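Local coordinates for PpiC-type peptidyl-prolyl cis-trans isomerase (Novosphingobium aromaticivorans, PDB 3GPK), which probably catalyses the cis-trans isomerisation of peptide bonds preceding proline, this chain being the PpiC-type (parvulin-like) domain of a longer periplasmic protein, at residues E72-A86 / V89-I101. Residues are numbered along the deposited sequence; the frame is centred on the assembly and turned at random.
Sequences ELATTAASMGPGQLA and VEIRGGFSILYLI. With SO4 (sulfate ion), chain C.
Leu85 and Ala86 pair antiparallel with Tyr99 and Leu98 in the closing hairpin of this parvulin-like domain, while helix 72-79 lies over the sheet, its axis 9.6 Å from that of strand 94-101 and crossing at -39°. Ala86 and Leu98 exchange two backbone hydrogen bonds, Gly83 N donates to Leu100 O at 2.8 Å and Leu100 N to Gln84 O; the positive phi of Gly83 suits glycine at the third position of a type II turn. Under the helix, Leu73 branches into the sheet: CD2 lies 3.7 Å from Val89 CB and also meets Leu98 CD1, and CG rests on Ile91 CG2. With an alanine here, Val89, Ile91 and Leu98 would probably lose the apolar partner they share, opening a gap between helix and sheet. The long, unbranched Met80, a selenomethionine, bends at chi3 (78°), carrying CE to 3.9 Å from Leu100 CB while SE sits against Leu98 CB. Across the non-hydrogen-bonded pair, Leu85 CD2 approaches Tyr99 CD1 at 3.6 Å, and one water links Tyr99 OH to Gly83 O. At the far end another water joins Glu72 OE1 to Arg92 N, and Arg92 NH2 donates to O2 of a sulfate, probably from the crystallisation liquor, at 3.0 Å. The helix is held to the sheet chiefly by branched apolar side chains, with one water-mediated polar link at its margin, whereas backbone bonds fix the hairpin register.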
ATOM      1  N   GLU A  72      -3.474  10.500  -3.504  1.00 13.17           N
ATOM      2  CA  GLU A  72      -2.244   9.928  -4.055  1.00 14.44           C
ATOM      3  C   GLU A  72      -2.293   8.406  -4.120  1.00 13.77           C
ATOM      4  O   GLU A  72      -1.883   7.808  -5.110  1.00 14.03           O
ATOM      5  CB  GLU A  72      -1.025  10.342  -3.221  1.00 16.75           C
ATOM      6  CG  GLU A  72      -0.696  11.833  -3.210  1.00 22.52           C
ATOM      7  CD  GLU A  72      -1.723  12.663  -2.459  1.00 26.09           C
ATOM      8  OE1 GLU A  72      -2.211  12.208  -1.404  1.00 26.06           O
ATOM      9  OE2 GLU A  72      -2.031  13.780  -2.926  1.00 31.75           O
ATOM     10  N   LEU A  73      -2.789   7.780  -3.059  1.00 13.19           N
ATOM     11  CA  LEU A  73      -2.867   6.326  -3.031  1.00 12.92           C
ATOM     12  C   LEU A  73      -4.064   5.779  -3.797  1.00 13.84           C
ATOM     13  O   LEU A  73      -3.990   4.700  -4.393  1.00 14.23           O
ATOM     14  CB  LEU A  73      -2.887   5.837  -1.581  1.00 13.77           C
ATOM     15  CG  LEU A  73      -1.675   6.303  -0.771  1.00 14.91           C
ATOM     16  CD1 LEU A  73      -1.778   5.785   0.653  1.00 14.57           C
ATOM     17  CD2 LEU A  73      -0.393   5.806  -1.427  1.00 15.48           C
ATOM     18  N   ALA A  74      -5.166   6.525  -3.789  1.00 13.10           N
ATOM     19  CA  ALA A  74      -6.374   6.117  -4.500  1.00 13.38           C
ATOM     20  C   ALA A  74      -6.117   6.079  -6.005  1.00 13.80           C
ATOM     21  O   ALA A  74      -6.483   5.119  -6.689  1.00 13.72           O
ATOM     22  CB  ALA A  74      -7.511   7.086  -4.194  1.00 11.86           C
ATOM     23  N   THR A  75      -5.483   7.127  -6.519  1.00 13.21           N
ATOM     24  CA  THR A  75      -5.194   7.191  -7.943  1.00 13.89           C
ATOM     25  C   THR A  75      -4.147   6.150  -8.356  1.00 14.09           C
ATOM     26  O   THR A  75      -4.144   5.693  -9.498  1.00 15.94           O
ATOM     27  CB  THR A  75      -4.738   8.613  -8.361  1.00 13.57           C
ATOM     28  OG1 THR A  75      -3.600   9.012  -7.593  1.00 17.06           O
ATOM     29  CG2 THR A  75      -5.866   9.617  -8.136  1.00 13.67           C
ATOM     30  N   THR A  76      -3.273   5.763  -7.427  1.00 13.21           N
ATOM     31  CA  THR A  76      -2.258   4.754  -7.724  1.00 12.19           C
ATOM     32  C   THR A  76      -2.916   3.377  -7.769  1.00 12.75           C
ATOM     33  O   THR A  76      -2.677   2.583  -8.687  1.00 12.53           O
ATOM     34  CB  THR A  76      -1.139   4.713  -6.643  1.00 11.60           C
ATOM     35  OG1 THR A  76      -0.374   5.923  -6.678  1.00 13.92           O
ATOM     36  CG2 THR A  76      -0.214   3.527  -6.891  1.00 13.40           C
ATOM     37  N   ALA A  77      -3.741   3.103  -6.764  1.00 12.40           N
ATOM     38  CA  ALA A  77      -4.443   1.834  -6.647  1.00 13.43           C
ATOM     39  C   ALA A  77      -5.376   1.580  -7.824  1.00 14.47           C
ATOM     40  O   ALA A  77      -5.527   0.444  -8.271  1.00 14.91           O
ATOM     41  CB  ALA A  77      -5.237   1.797  -5.339  1.00 13.35           C
ATOM     42  N   ALA A  78      -5.999   2.642  -8.326  1.00 14.46           N
ATOM     43  CA  ALA A  78      -6.928   2.512  -9.441  1.00 16.43           C
ATOM     44  C   ALA A  78      -6.282   1.973 -10.714  1.00 18.48           C
ATOM     45  O   ALA A  78      -6.956   1.339 -11.527  1.00 18.92           O
ATOM     46  CB  ALA A  78      -7.596   3.859  -9.728  1.00 17.06           C
ATOM     47  N   SER A  79      -4.984   2.217 -10.883  1.00 19.52           N
ATOM     48  CA  SER A  79      -4.266   1.761 -12.075  1.00 21.65           C
ATOM     49  C   SER A  79      -3.471   0.475 -11.885  1.00 22.22           C
ATOM     50  O   SER A  79      -2.947  -0.080 -12.850  1.00 24.24           O
ATOM     51  CB  SER A  79      -3.311   2.853 -12.567  1.00 23.16           C
ATOM     52  OG  SER A  79      -4.016   4.020 -12.946  1.00 28.42           O
HETATM   53  N   MSE A  80      -3.378  -0.003 -10.650  1.00 20.22           N
HETATM   54  CA  MSE A  80      -2.614  -1.219 -10.367  1.00 19.84           C
HETATM   55  C   MSE A  80      -3.240  -2.510 -10.867  1.00 19.65           C
HETATM   56  O   MSE A  80      -4.458  -2.651 -10.899  1.00 20.14           O
HETATM   57  CB  MSE A  80      -2.394  -1.369  -8.866  1.00 18.88           C
HETATM   58  CG  MSE A  80      -1.521  -0.322  -8.236  1.00 19.22           C
HETATM   59 SE   MSE A  80      -1.521  -0.598  -6.335  1.00 24.51          SE
HETATM   60  CE  MSE A  80      -0.281  -2.090  -6.242  1.00 12.36           C
ATOM     61  N   GLY A  81      -2.383  -3.455 -11.246  1.00 20.71           N
ATOM     62  CA  GLY A  81      -2.853  -4.751 -11.693  1.00 19.95           C
ATOM     63  C   GLY A  81      -2.813  -5.648 -10.472  1.00 19.92           C
ATOM     64  O   GLY A  81      -2.019  -5.397  -9.567  1.00 16.95           O
ATOM     65  N   PRO A  82      -3.637  -6.702 -10.407  1.00 20.29           N
ATOM     66  CA  PRO A  82      -3.626  -7.583  -9.237  1.00 20.59           C
ATOM     67  C   PRO A  82      -2.277  -8.245  -8.960  1.00 19.37           C
ATOM     68  O   PRO A  82      -1.562  -8.637  -9.886  1.00 20.09           O
ATOM     69  CB  PRO A  82      -4.726  -8.591  -9.560  1.00 22.66           C
ATOM     70  CG  PRO A  82      -4.646  -8.693 -11.046  1.00 23.25           C
ATOM     71  CD  PRO A  82      -4.496  -7.253 -11.471  1.00 22.57           C
ATOM     72  N   GLY A  83      -1.934  -8.348  -7.679  1.00 17.36           N
ATOM     73  CA  GLY A  83      -0.684  -8.968  -7.280  1.00 16.26           C
ATOM     74  C   GLY A  83       0.564  -8.132  -7.485  1.00 14.08           C
ATOM     75  O   GLY A  83       1.674  -8.627  -7.302  1.00 15.74           O
ATOM     76  N   GLN A  84       0.398  -6.869  -7.864  1.00 11.54           N
ATOM     77  CA  GLN A  84       1.549  -6.008  -8.083  1.00 11.70           C
ATOM     78  C   GLN A  84       1.812  -5.094  -6.897  1.00 11.57           C
ATOM     79  O   GLN A  84       0.940  -4.873  -6.062  1.00 11.43           O
ATOM     80  CB  GLN A  84       1.350  -5.157  -9.337  1.00 13.64           C
ATOM     81  CG  GLN A  84       1.057  -5.964 -10.589  1.00 16.49           C
ATOM     82  CD  GLN A  84       1.025  -5.112 -11.838  1.00 20.56           C
ATOM     83  OE1 GLN A  84       0.498  -5.527 -12.872  1.00 21.35           O
ATOM     84  NE2 GLN A  84       1.597  -3.917 -11.754  1.00 20.81           N
ATOM     85  N   LEU A  85       3.036  -4.579  -6.843  1.00 11.77           N
ATOM     86  CA  LEU A  85       3.472  -3.650  -5.805  1.00 11.21           C
ATOM     87  C   LEU A  85       3.550  -2.281  -6.465  1.00 12.34           C
ATOM     88  O   LEU A  85       3.809  -2.188  -7.662  1.00 13.92           O
ATOM     89  CB  LEU A  85       4.864  -4.034  -5.301  1.00 10.87           C
ATOM     90  CG  LEU A  85       5.007  -5.343  -4.530  1.00 10.72           C
ATOM     91  CD1 LEU A  85       6.469  -5.806  -4.568  1.00 13.13           C
ATOM     92  CD2 LEU A  85       4.523  -5.142  -3.102  1.00 12.64           C
ATOM     93  N   ALA A  86       3.331  -1.220  -5.694  1.00  9.92           N
ATOM     94  CA  ALA A  86       3.410   0.132  -6.234  1.00 11.60           C
ATOM     95  C   ALA A  86       4.063   1.051  -5.211  1.00 10.87           C
ATOM     96  O   ALA A  86       3.920   0.853  -4.013  1.00 11.86           O
ATOM     97  CB  ALA A  86       2.014   0.647  -6.583  1.00 11.92           C
ATOM     98  N   VAL A  89       4.947   5.862  -2.857  1.00 10.30           N
ATOM     99  CA  VAL A  89       4.083   6.953  -3.284  1.00 10.07           C
ATOM    100  C   VAL A  89       4.067   8.016  -2.197  1.00 10.23           C
ATOM    101  O   VAL A  89       3.750   7.721  -1.043  1.00 10.43           O
ATOM    102  CB  VAL A  89       2.632   6.468  -3.501  1.00 10.00           C
ATOM    103  CG1 VAL A  89       1.749   7.629  -3.932  1.00 12.19           C
ATOM    104  CG2 VAL A  89       2.597   5.362  -4.542  1.00 12.62           C
ATOM    105  N   GLU A  90       4.401   9.253  -2.555  1.00 10.06           N
ATOM    106  CA  GLU A  90       4.395  10.323  -1.566  1.00 11.18           C
ATOM    107  C   GLU A  90       2.985  10.734  -1.172  1.00 12.30           C
ATOM    108  O   GLU A  90       2.102  10.834  -2.020  1.00 12.97           O
ATOM    109  CB  GLU A  90       5.124  11.574  -2.087  1.00 13.65           C
ATOM    110  CG  GLU A  90       5.079  12.723  -1.086  1.00 14.59           C
ATOM    111  CD  GLU A  90       5.797  13.981  -1.548  1.00 17.47           C
ATOM    112  OE1 GLU A  90       6.105  14.099  -2.752  1.00 21.45           O
ATOM    113  OE2 GLU A  90       6.040  14.861  -0.696  1.00 17.14           O
ATOM    114  N   ILE A  91       2.780  10.946   0.124  1.00 12.57           N
ATOM    115  CA  ILE A  91       1.504  11.429   0.639  1.00 13.21           C
ATOM    116  C   ILE A  91       1.893  12.534   1.608  1.00 14.32           C
ATOM    117  O   ILE A  91       3.071  12.714   1.895  1.00 14.58           O
ATOM    118  CB  ILE A  91       0.675  10.333   1.357  1.00 12.91           C
ATOM    119  CG1 ILE A  91       1.471   9.712   2.507  1.00 12.23           C
ATOM    120  CG2 ILE A  91       0.237   9.287   0.343  1.00 14.33           C
ATOM    121  CD1 ILE A  91       0.668   8.718   3.311  1.00 13.43           C
ATOM    122  N   ARG A  92       0.925  13.283   2.119  1.00 16.08           N
ATOM    123  CA  ARG A  92       1.269  14.383   3.008  1.00 18.30           C
ATOM    124  C   ARG A  92       2.239  14.055   4.139  1.00 17.66           C
ATOM    125  O   ARG A  92       3.212  14.776   4.345  1.00 18.23           O
ATOM    126  CB  ARG A  92       0.003  15.013   3.593  1.00 21.40           C
ATOM    127  CG  ARG A  92      -0.911  15.628   2.556  1.00 27.25           C
ATOM    128  CD  ARG A  92      -1.982  16.481   3.215  1.00 31.23           C
ATOM    129  NE  ARG A  92      -2.861  17.108   2.234  1.00 36.19           N
ATOM    130  CZ  ARG A  92      -3.717  16.440   1.466  1.00 37.88           C
ATOM    131  NH1 ARG A  92      -3.811  15.119   1.567  1.00 38.42           N
ATOM    132  NH2 ARG A  92      -4.476  17.094   0.595  1.00 38.19           N
ATOM    133  N   GLY A  93       1.991  12.964   4.855  1.00 15.72           N
ATOM    134  CA  GLY A  93       2.843  12.617   5.980  1.00 14.54           C
ATOM    135  C   GLY A  93       4.036  11.704   5.763  1.00 11.64           C
ATOM    136  O   GLY A  93       4.699  11.323   6.729  1.00 12.99           O
ATOM    137  N   GLY A  94       4.316  11.357   4.513  1.00 11.81           N
ATOM    138  CA  GLY A  94       5.443  10.483   4.237  1.00 10.36           C
ATOM    139  C   GLY A  94       5.301   9.727   2.930  1.00 10.22           C
ATOM    140  O   GLY A  94       4.926  10.310   1.911  1.00 10.12           O
ATOM    141  N   PHE A  95       5.593   8.426   2.959  1.00  9.52           N
ATOM    142  CA  PHE A  95       5.516   7.585   1.767  1.00  8.70           C
ATOM    143  C   PHE A  95       4.858   6.253   2.069  1.00  7.46           C
ATOM    144  O   PHE A  95       5.011   5.717   3.156  1.00 10.43           O
ATOM    145  CB  PHE A  95       6.914   7.294   1.222  1.00  9.16           C
ATOM    146  CG  PHE A  95       7.634   8.503   0.719  1.00 10.32           C
ATOM    147  CD1 PHE A  95       7.414   8.970  -0.576  1.00 11.74           C
ATOM    148  CD2 PHE A  95       8.515   9.192   1.544  1.00 12.43           C
ATOM    149  CE1 PHE A  95       8.066  10.113  -1.047  1.00 14.33           C
ATOM    150  CE2 PHE A  95       9.170  10.337   1.084  1.00 12.30           C
ATOM    151  CZ  PHE A  95       8.942  10.793  -0.215  1.00 13.79           C
ATOM    152  N   SER A  96       4.138   5.722   1.091  1.00  9.29           N
ATOM    153  CA  SER A  96       3.490   4.428   1.245  1.00  8.86           C
ATOM    154  C   SER A  96       3.848   3.506   0.092  1.00  9.20           C
ATOM    155  O   SER A  96       4.072   3.956  -1.037  1.00  9.37           O
ATOM    156  CB  SER A  96       1.968   4.567   1.289  1.00  9.46           C
ATOM    157  OG  SER A  96       1.550   5.199   2.480  1.00 11.06           O
ATOM    158  N   ILE A  97       3.931   2.218   0.407  1.00  8.84           N
ATOM    159  CA  ILE A  97       4.187   1.176  -0.569  1.00  6.72           C
ATOM    160  C   ILE A  97       2.887   0.380  -0.554  1.00  8.12           C
ATOM    161  O   ILE A  97       2.393   0.016   0.512  1.00  9.51           O
ATOM    162  CB  ILE A  97       5.351   0.251  -0.144  1.00  6.78           C
ATOM    163  CG1 ILE A  97       6.641   1.063   0.000  1.00  9.83           C
ATOM    164  CG2 ILE A  97       5.540  -0.862  -1.185  1.00  7.57           C
ATOM    165  CD1 ILE A  97       7.797   0.262   0.605  1.00  8.91           C
ATOM    166  N   LEU A  98       2.324   0.120  -1.727  1.00  7.72           N
ATOM    167  CA  LEU A  98       1.076  -0.629  -1.795  1.00  8.21           C
ATOM    168  C   LEU A  98       1.248  -1.984  -2.456  1.00 10.06           C
ATOM    169  O   LEU A  98       2.132  -2.182  -3.290  1.00  9.97           O
ATOM    170  CB  LEU A  98       0.024   0.160  -2.577  1.00  9.21           C
ATOM    171  CG  LEU A  98      -0.317   1.565  -2.099  1.00  9.87           C
ATOM    172  CD1 LEU A  98      -1.310   2.173  -3.079  1.00 12.79           C
ATOM    173  CD2 LEU A  98      -0.887   1.528  -0.678  1.00 10.71           C
ATOM    174  N   TYR A  99       0.386  -2.913  -2.061  1.00  9.43           N
ATOM    175  CA  TYR A  99       0.376  -4.258  -2.609  1.00 10.88           C
ATOM    176  C   TYR A  99      -1.082  -4.608  -2.864  1.00 11.08           C
ATOM    177  O   TYR A  99      -1.887  -4.674  -1.931  1.00 10.64           O
ATOM    178  CB  TYR A  99       1.006  -5.238  -1.613  1.00 12.42           C
ATOM    179  CG  TYR A  99       1.073  -6.675  -2.094  1.00 13.88           C
ATOM    180  CD1 TYR A  99       1.394  -6.975  -3.417  1.00 16.66           C
ATOM    181  CD2 TYR A  99       0.855  -7.733  -1.213  1.00 16.58           C
ATOM    182  CE1 TYR A  99       1.499  -8.296  -3.853  1.00 20.02           C
ATOM    183  CE2 TYR A  99       0.956  -9.058  -1.639  1.00 21.00           C
ATOM    184  CZ  TYR A  99       1.279  -9.329  -2.960  1.00 21.58           C
ATOM    185  OH  TYR A  99       1.381 -10.635  -3.383  1.00 24.82           O
ATOM    186  N   LEU A 100      -1.436  -4.803  -4.130  1.00 10.95           N
ATOM    187  CA  LEU A 100      -2.809  -5.148  -4.466  1.00 11.79           C
ATOM    188  C   LEU A 100      -3.009  -6.650  -4.299  1.00 12.74           C
ATOM    189  O   LEU A 100      -2.763  -7.435  -5.218  1.00 14.13           O
ATOM    190  CB  LEU A 100      -3.144  -4.711  -5.891  1.00 12.56           C
ATOM    191  CG  LEU A 100      -4.624  -4.872  -6.268  1.00 12.23           C
ATOM    192  CD1 LEU A 100      -5.510  -4.180  -5.236  1.00 12.91           C
ATOM    193  CD2 LEU A 100      -4.858  -4.280  -7.649  1.00 13.98           C
ATOM    194  N   ILE A 101      -3.461  -7.033  -3.108  1.00 12.13           N
ATOM    195  CA  ILE A 101      -3.683  -8.428  -2.752  1.00 15.75           C
ATOM    196  C   ILE A 101      -4.841  -9.088  -3.490  1.00 16.30           C
ATOM    197  O   ILE A 101      -4.717 -10.209  -3.973  1.00 17.37           O
ATOM    198  CB  ILE A 101      -3.943  -8.565  -1.235  1.00 15.63           C
ATOM    199  CG1 ILE A 101      -2.757  -7.999  -0.448  1.00 18.59           C
ATOM    200  CG2 ILE A 101      -4.196 -10.024  -0.885  1.00 18.52           C
ATOM    201  CD1 ILE A 101      -3.024  -7.818   1.036  1.00 18.68           C
TER
HETATM  202  S   SO4 C 600      -7.017  16.278  -1.738  1.00 25.91           S
HETATM  203  O1  SO4 C 600      -8.432  16.657  -1.548  1.00 28.48           O
HETATM  204  O2  SO4 C 600      -6.603  15.373  -0.648  1.00 26.86           O
HETATM  205  O3  SO4 C 600      -6.869  15.596  -3.038  1.00 26.81           O
HETATM  206  O4  SO4 C 600      -6.161  17.483  -1.715  1.00 27.18           O
HETATM  207  O   HOH W   1      -1.814  12.848   1.167  1.00 24.13           O
HETATM  208  O   HOH W   2       2.039 -11.109  -6.419  1.00 16.12           O